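Local coordinates for protein acyl-coenzyme A oxidase acox-1.2 (Caenorhabditis elegans, PDB 5K3J) that catalyses the FAD-dependent first step of peroxisomal beta-oxidation, desaturating the five-carbon omega side chain of ascaroside pheromone CoA thioesters, at residues A[382-394]-A[428-442]. Residues are numbered along the deposited sequence; the frame is centred on the assembly and turned at random.
Sequences HALTSGLKSVVAH and GCTYAGENMVMLLQL. Unlike the reference sequence in segment 428-442: Ala432 (reference Glu). With 6QA (~{S}-[2-[3-[[(2~{R})-4-[[[(2~{R},3~{S},4~{R},5~{R})-5-(6-aminopurin-9-yl)-4-oxidanyl-3-phosphonooxy-oxolan-2-yl]methoxy-oxidanyl-phosphoryl]oxy-oxidanyl-phosphoryl]oxy-3,3-dimethyl-2-oxidanyl-butanoyl]amino]propanoylamino]ethyl] 5-[(2~{R},3~{R},5~{R},6~{S})-6-methyl-3,5-bis(oxidanyl)oxan-2-yl]oxypentanethioate), chain E.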
loop_
_atom_site.group_PDB
_atom_site.type_symbol
_atom_site.label_atom_id
_atom_site.label_comp_id
_atom_site.label_asym_id
_atom_site.label_seq_id
_atom_site.Cartn_x
_atom_site.Cartn_y
_atom_site.Cartn_z
ATOM N N HIS A 382 -14.930 -8.183 -22.539
ATOM C CA HIS A 382 -13.783 -7.293 -22.383
ATOM C C HIS A 382 -14.067 -6.160 -21.410
ATOM O O HIS A 382 -13.270 -5.878 -20.516
ATOM C CB HIS A 382 -13.365 -6.703 -23.730
ATOM C CG HIS A 382 -12.493 -5.490 -23.607
ATOM N ND1 HIS A 382 -11.150 -5.563 -23.307
ATOM C CD2 HIS A 382 -12.779 -4.171 -23.728
ATOM C CE1 HIS A 382 -10.644 -4.344 -23.255
ATOM N NE2 HIS A 382 -11.611 -3.480 -23.507
ATOM N N ALA A 383 -15.217 -5.520 -21.588
ATOM C CA ALA A 383 -15.576 -4.358 -20.788
ATOM C C ALA A 383 -15.923 -4.728 -19.352
ATOM O O ALA A 383 -15.590 -3.991 -18.426
ATOM C CB ALA A 383 -16.720 -3.627 -21.421
ATOM N N LEU A 384 -16.599 -5.860 -19.169
ATOM C CA LEU A 384 -16.913 -6.341 -17.829
ATOM C C LEU A 384 -15.624 -6.570 -17.044
ATOM O O LEU A 384 -15.456 -6.054 -15.938
ATOM C CB LEU A 384 -17.735 -7.630 -17.879
ATOM C CG LEU A 384 -18.000 -8.244 -16.501
ATOM C CD1 LEU A 384 -18.716 -7.246 -15.594
ATOM C CD2 LEU A 384 -18.783 -9.546 -16.606
ATOM N N THR A 385 -14.708 -7.326 -17.643
ATOM C CA THR A 385 -13.437 -7.670 -17.015
ATOM C C THR A 385 -12.488 -6.477 -16.972
ATOM O O THR A 385 -11.503 -6.483 -16.234
ATOM C CB THR A 385 -12.753 -8.831 -17.746
ATOM O OG1 THR A 385 -12.676 -8.538 -19.147
ATOM C CG2 THR A 385 -13.547 -10.102 -17.555
ATOM N N SER A 386 -12.791 -5.454 -17.763
ATOM C CA SER A 386 -11.995 -4.232 -17.755
ATOM C C SER A 386 -12.124 -3.518 -16.420
ATOM O O SER A 386 -11.128 -3.141 -15.799
ATOM C CB SER A 386 -12.423 -3.302 -18.885
ATOM O OG SER A 386 -12.135 -3.883 -20.144
ATOM N N GLY A 387 -13.363 -3.334 -15.981
ATOM C CA GLY A 387 -13.623 -2.684 -14.713
ATOM C C GLY A 387 -13.490 -3.647 -13.554
ATOM O O GLY A 387 -13.126 -3.249 -12.448
ATOM N N LEU A 388 -13.786 -4.917 -13.808
ATOM C CA LEU A 388 -13.756 -5.930 -12.761
ATOM C C LEU A 388 -12.357 -6.074 -12.163
ATOM O O LEU A 388 -12.211 -6.159 -10.946
ATOM C CB LEU A 388 -14.236 -7.278 -13.299
ATOM C CG LEU A 388 -14.685 -8.283 -12.238
ATOM C CD1 LEU A 388 -15.797 -7.685 -11.402
ATOM C CD2 LEU A 388 -15.139 -9.588 -12.875
ATOM N N LYS A 389 -11.327 -6.091 -13.005
ATOM C CA LYS A 389 -9.962 -6.225 -12.505
ATOM C C LYS A 389 -9.517 -4.956 -11.780
ATOM O O LYS A 389 -8.736 -5.016 -10.838
ATOM C CB LYS A 389 -9.000 -6.560 -13.648
ATOM C CG LYS A 389 -8.832 -5.453 -14.675
ATOM C CD LYS A 389 -7.359 -5.148 -14.926
ATOM C CE LYS A 389 -6.781 -4.219 -13.865
ATOM N NZ LYS A 389 -5.318 -3.986 -14.047
ATOM N N SER A 390 -10.031 -3.812 -12.217
ATOM C CA SER A 390 -9.651 -2.535 -11.628
ATOM C C SER A 390 -10.218 -2.370 -10.219
ATOM O O SER A 390 -9.476 -2.119 -9.271
ATOM C CB SER A 390 -10.110 -1.380 -12.517
ATOM O OG SER A 390 -9.421 -1.400 -13.753
ATOM N N VAL A 391 -11.534 -2.515 -10.092
ATOM C CA VAL A 391 -12.203 -2.373 -8.800
ATOM C C VAL A 391 -11.721 -3.427 -7.808
ATOM O O VAL A 391 -11.439 -3.117 -6.648
ATOM C CB VAL A 391 -13.735 -2.470 -8.942
ATOM C CG1 VAL A 391 -14.396 -2.637 -7.579
ATOM C CG2 VAL A 391 -14.278 -1.239 -9.647
ATOM N N VAL A 392 -11.620 -4.669 -8.273
ATOM C CA VAL A 392 -11.209 -5.778 -7.424
ATOM C C VAL A 392 -9.792 -5.580 -6.891
ATOM O O VAL A 392 -9.573 -5.651 -5.687
ATOM C CB VAL A 392 -11.303 -7.119 -8.176
ATOM C CG1 VAL A 392 -10.445 -8.158 -7.512
ATOM C CG2 VAL A 392 -12.750 -7.593 -8.241
ATOM N N ALA A 393 -8.840 -5.313 -7.783
ATOM C CA ALA A 393 -7.447 -5.118 -7.380
ATOM C C ALA A 393 -7.291 -3.926 -6.438
ATOM O O ALA A 393 -6.482 -3.957 -5.507
ATOM C CB ALA A 393 -6.553 -4.938 -8.601
ATOM N N HIS A 394 -8.071 -2.878 -6.690
ATOM C CA HIS A 394 -8.025 -1.669 -5.877
ATOM C C HIS A 394 -8.567 -1.923 -4.477
ATOM O O HIS A 394 -7.942 -1.553 -3.484
ATOM C CB HIS A 394 -8.813 -0.548 -6.556
ATOM C CG HIS A 394 -8.998 0.669 -5.703
ATOM N ND1 HIS A 394 -7.954 1.481 -5.323
ATOM C CD2 HIS A 394 -10.115 1.212 -5.159
ATOM C CE1 HIS A 394 -8.415 2.472 -4.582
ATOM N NE2 HIS A 394 -9.723 2.332 -4.466
ATOM N N GLY A 428 -1.505 -5.727 -9.550
ATOM C CA GLY A 428 -2.710 -5.964 -10.326
ATOM C C GLY A 428 -3.449 -4.695 -10.701
ATOM O O GLY A 428 -4.283 -4.689 -11.609
ATOM N N CYS A 429 -3.139 -3.614 -9.993
ATOM C CA CYS A 429 -3.687 -2.307 -10.306
ATOM C C CYS A 429 -2.949 -1.664 -11.476
ATOM O O CYS A 429 -3.306 -0.570 -11.917
ATOM C CB CYS A 429 -3.612 -1.395 -9.084
ATOM S SG CYS A 429 -4.705 -1.849 -7.718
ATOM N N THR A 430 -1.917 -2.339 -11.974
ATOM C CA THR A 430 -1.082 -1.775 -13.026
ATOM C C THR A 430 -0.947 -2.728 -14.210
ATOM O O THR A 430 -1.292 -2.369 -15.335
ATOM C CB THR A 430 0.321 -1.420 -12.499
ATOM O OG1 THR A 430 0.223 -0.353 -11.545
ATOM C CG2 THR A 430 1.223 -0.988 -13.647
ATOM N N TYR A 431 -0.450 -3.940 -13.965
ATOM C CA TYR A 431 -0.292 -4.906 -15.049
ATOM C C TYR A 431 -1.664 -5.298 -15.577
ATOM O O TYR A 431 -2.674 -5.044 -14.923
ATOM C CB TYR A 431 0.509 -6.147 -14.599
ATOM C CG TYR A 431 -0.123 -7.025 -13.525
ATOM C CD1 TYR A 431 -1.347 -7.660 -13.728
ATOM C CD2 TYR A 431 0.538 -7.265 -12.328
ATOM C CE1 TYR A 431 -1.910 -8.468 -12.759
ATOM C CE2 TYR A 431 -0.018 -8.075 -11.350
ATOM C CZ TYR A 431 -1.241 -8.677 -11.572
ATOM O OH TYR A 431 -1.798 -9.484 -10.604
ATOM N N ALA A 432 -1.688 -5.929 -16.748
ATOM C CA ALA A 432 -2.931 -6.336 -17.400
ATOM C C ALA A 432 -3.893 -5.158 -17.557
ATOM O O ALA A 432 -5.112 -5.325 -17.519
ATOM C CB ALA A 432 -3.596 -7.470 -16.624
ATOM N N GLY A 433 -3.330 -3.968 -17.746
ATOM C CA GLY A 433 -4.113 -2.764 -17.954
ATOM C C GLY A 433 -4.093 -1.827 -16.762
ATOM O O GLY A 433 -4.517 -2.198 -15.669
ATOM N N GLU A 434 -3.594 -0.613 -16.971
ATOM C CA GLU A 434 -3.625 0.421 -15.939
ATOM C C GLU A 434 -5.074 0.662 -15.505
ATOM O O GLU A 434 -5.954 0.831 -16.348
ATOM C CB GLU A 434 -2.980 1.714 -16.456
ATOM C CG GLU A 434 -2.337 2.585 -15.383
ATOM C CD GLU A 434 -3.344 3.163 -14.406
ATOM O OE1 GLU A 434 -4.317 3.798 -14.865
ATOM O OE2 GLU A 434 -3.167 2.974 -13.182
ATOM N N ASN A 435 -5.306 0.674 -14.193
ATOM C CA ASN A 435 -6.656 0.693 -13.620
ATOM C C ASN A 435 -7.555 1.821 -14.123
ATOM O O ASN A 435 -8.720 1.587 -14.447
ATOM C CB ASN A 435 -6.578 0.752 -12.090
ATOM C CG ASN A 435 -6.617 -0.624 -11.453
ATOM O OD1 ASN A 435 -6.921 -0.758 -10.269
ATOM N ND2 ASN A 435 -6.302 -1.654 -12.233
ATOM N N MET A 436 -7.020 3.037 -14.178
ATOM C CA MET A 436 -7.770 4.179 -14.700
ATOM C C MET A 436 -8.152 3.977 -16.161
ATOM O O MET A 436 -9.284 4.259 -16.558
ATOM C CB MET A 436 -6.968 5.476 -14.555
ATOM C CG MET A 436 -6.875 6.019 -13.141
ATOM S SD MET A 436 -8.476 6.162 -12.322
ATOM C CE MET A 436 -8.374 4.807 -11.155
ATOM N N VAL A 437 -7.200 3.492 -16.953
ATOM C CA VAL A 437 -7.414 3.230 -18.373
ATOM C C VAL A 437 -8.459 2.138 -18.588
ATOM O O VAL A 437 -9.270 2.213 -19.513
ATOM C CB VAL A 437 -6.095 2.822 -19.068
ATOM C CG1 VAL A 437 -6.345 2.426 -20.514
ATOM C CG2 VAL A 437 -5.084 3.955 -18.988
ATOM N N MET A 438 -8.442 1.132 -17.719
ATOM C CA MET A 438 -9.361 0.002 -17.825
ATOM C C MET A 438 -10.767 0.381 -17.373
ATOM O O MET A 438 -11.754 -0.101 -17.929
ATOM C CB MET A 438 -8.854 -1.190 -17.009
ATOM C CG MET A 438 -7.663 -1.913 -17.617
ATOM S SD MET A 438 -7.945 -2.422 -19.323
ATOM C CE MET A 438 -6.776 -1.365 -20.172
ATOM N N LEU A 439 -10.851 1.237 -16.358
ATOM C CA LEU A 439 -12.132 1.762 -15.897
ATOM C C LEU A 439 -12.754 2.617 -16.993
ATOM O O LEU A 439 -13.975 2.669 -17.141
ATOM C CB LEU A 439 -11.963 2.580 -14.614
ATOM C CG LEU A 439 -11.891 1.833 -13.279
ATOM C CD1 LEU A 439 -11.626 2.802 -12.140
ATOM C CD2 LEU A 439 -13.178 1.066 -13.038
ATOM N N LEU A 440 -11.895 3.280 -17.758
ATOM C CA LEU A 440 -12.327 4.116 -18.870
ATOM C C LEU A 440 -12.754 3.282 -20.069
ATOM O O LEU A 440 -13.550 3.729 -20.892
ATOM C CB LEU A 440 -11.211 5.082 -19.274
ATOM C CG LEU A 440 -11.097 6.319 -18.382
ATOM C CD1 LEU A 440 -9.859 7.132 -18.727
ATOM C CD2 LEU A 440 -12.358 7.160 -18.519
ATOM N N GLN A 441 -12.215 2.072 -20.164
ATOM C CA GLN A 441 -12.571 1.154 -21.240
ATOM C C GLN A 441 -13.994 0.638 -21.069
ATOM O O GLN A 441 -14.740 0.520 -22.041
ATOM C CB GLN A 441 -11.587 -0.015 -21.294
ATOM C CG GLN A 441 -10.440 0.183 -22.266
ATOM C CD GLN A 441 -10.852 -0.054 -23.703
ATOM O OE1 GLN A 441 -10.809 -1.181 -24.193
ATOM N NE2 GLN A 441 -11.241 1.012 -24.392
ATOM N N LEU A 442 -14.361 0.331 -19.830
ATOM C CA LEU A 442 -15.711 -0.120 -19.517
ATOM C C LEU A 442 -16.707 1.027 -19.659
ATOM O O LEU A 442 -17.870 0.819 -20.008
ATOM C CB LEU A 442 -15.764 -0.700 -18.102
ATOM C CG LEU A 442 -17.134 -0.903 -17.447
ATOM C CD1 LEU A 442 -18.000 -1.847 -18.262
ATOM C CD2 LEU A 442 -16.957 -1.427 -16.045
HETATM P P26 6QA E . -5.869 0.119 -28.678
HETATM P P29 6QA E . -8.014 1.226 -30.490
HETATM P P50 6QA E . -14.698 2.174 -28.577
HETATM O O01 6QA E . -1.289 -12.152 -11.435
HETATM C C02 6QA E . -1.111 -12.533 -12.817
HETATM C C03 6QA E . 0.191 -11.810 -13.200
HETATM O O04 6QA E . 0.386 -11.800 -14.539
HETATM C C05 6QA E . -0.344 -10.854 -15.253
HETATM C C06 6QA E . 0.665 -9.937 -15.997
HETATM C C07 6QA E . -0.002 -9.480 -17.315
HETATM C C08 6QA E . 1.090 -9.108 -18.315
HETATM C C09 6QA E . 0.948 -7.713 -18.761
HETATM S S10 6QA E . 0.949 -7.518 -20.617
HETATM C C11 6QA E . -0.456 -6.566 -21.259
HETATM C C12 6QA E . -1.208 -5.746 -20.252
HETATM N N13 6QA E . -1.332 -4.436 -20.770
HETATM C C14 6QA E . -2.626 -3.866 -21.086
HETATM C C15 6QA E . -2.727 -2.402 -21.645
HETATM C C16 6QA E . -3.463 -2.476 -23.025
HETATM N N17 6QA E . -4.504 -1.437 -23.142
HETATM C C18 6QA E . -4.908 -1.024 -24.493
HETATM C C19 6QA E . -5.985 0.046 -24.649
HETATM O O20 6QA E . -6.294 0.582 -23.381
HETATM C C21 6QA E . -7.279 -0.532 -25.289
HETATM C C22 6QA E . -8.185 0.758 -25.505
HETATM C C23 6QA E . -7.900 -1.595 -24.323
HETATM C C24 6QA E . -7.100 -1.206 -26.646
HETATM O O25 6QA E . -7.187 -0.265 -27.735
HETATM O O27 6QA E . -4.743 0.799 -27.885
HETATM O O28 6QA E . -6.462 1.166 -29.888
HETATM O O30 6QA E . -7.963 0.675 -31.919
HETATM O O31 6QA E . -9.036 0.353 -29.480
HETATM C C32 6QA E . -10.155 0.916 -28.908
HETATM C C33 6QA E . -11.412 0.373 -29.709
HETATM O O34 6QA E . -11.292 -0.875 -29.954
HETATM C C35 6QA E . -12.426 -1.708 -29.138
HETATM N N36 6QA E . -11.758 -2.746 -28.335
HETATM C C37 6QA E . -10.656 -2.582 -27.598
HETATM N N38 6QA E . -10.302 -3.721 -27.003
HETATM C C39 6QA E . -11.206 -4.675 -27.368
HETATM C C40 6QA E . -12.129 -4.066 -28.219
HETATM N N41 6QA E . -13.146 -4.807 -28.736
HETATM C C42 6QA E . -13.255 -6.098 -28.423
HETATM N N43 6QA E . -12.380 -6.723 -27.607
HETATM C C44 6QA E . -11.357 -6.059 -27.069
HETATM N N45 6QA E . -10.405 -6.738 -26.183
HETATM C C46 6QA E . -13.095 -0.866 -28.411
HETATM O O47 6QA E . -14.566 -1.009 -28.667
HETATM C C48 6QA E . -12.649 0.538 -28.809
HETATM O O49 6QA E . -13.648 1.222 -29.491
HETATM O O51 6QA E . -14.513 3.610 -28.967
HETATM O O52 6QA E . -14.399 1.993 -27.079
HETATM O O53 6QA E . -16.114 1.730 -28.821
HETATM O O54 6QA E . -8.477 2.661 -30.520
HETATM O O55 6QA E . -5.325 -1.133 -29.341
HETATM O O56 6QA E . -4.384 -1.511 -25.451
HETATM O O57 6QA E . -3.627 -4.483 -20.938
HETATM O O58 6QA E . 0.867 -6.839 -17.906
HETATM O O59 6QA E . 1.346 -12.456 -12.598
HETATM C C60 6QA E . 1.440 -13.843 -12.942
HETATM C C61 6QA E . 2.736 -14.279 -12.295
HETATM C C62 6QA E . 0.179 -14.615 -12.471
HETATM C C63 6QA E . -1.061 -14.001 -12.966
HETATM O O64 6QA E . 0.243 -15.993 -12.981
#
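Lys389 reaches from helix 382-394 into the 3-10 turn and loop that lead to helix 435-442 and shows how one buried ammonium can gather a turn of main chain around itself. Its NZ donates to Gly428 O at 2.7 Å and to Gly433 O at 2.5 Å, the latter approached in the carbonyl plane, with a weaker bond to Tyr431 O. CG lies between the backbone N and the carbonyl carbon (chi1 66°), and bends further along the chain turn the amine into this cup of carbonyls. Shortened to an alanine, this position would probably leave the three carbonyls without their shared donor and the active-site loop less firmly shaped. That loop serves the substrate: Ala432 N donates almost straight to thioester oxygen O58 of the ascaroside-CoA at 2.9 Å, while the sugar and its linker lie over one face of the Tyr431 ring. Ala432 replaces the glutamate predicted to be the proton acceptor. Near the other end, the poorly ordered imidazole of His382 has the CoA adenine over one face and Ser386 OG over the other, and NE2 donates to Gln441 OE1. Between these polar ends the helices run roughly antiparallel, their segment axes approaching to 7.4 Å at 144°. Leu442 enters as a knob among Ala383, Leu384, Ser386 and Gly387, its CD2 lying 3.8 Å from Gly387 CA. Ser390 and Asn435 border the ATP adenine. Helix 343-363 packs behind helix 382-394, while helix 520-543 touches both Val391 and Leu442; helix 287-315 touches His382, Lys389 and Met438, and Glu434 salt-bridges Arg341 of the second subunit.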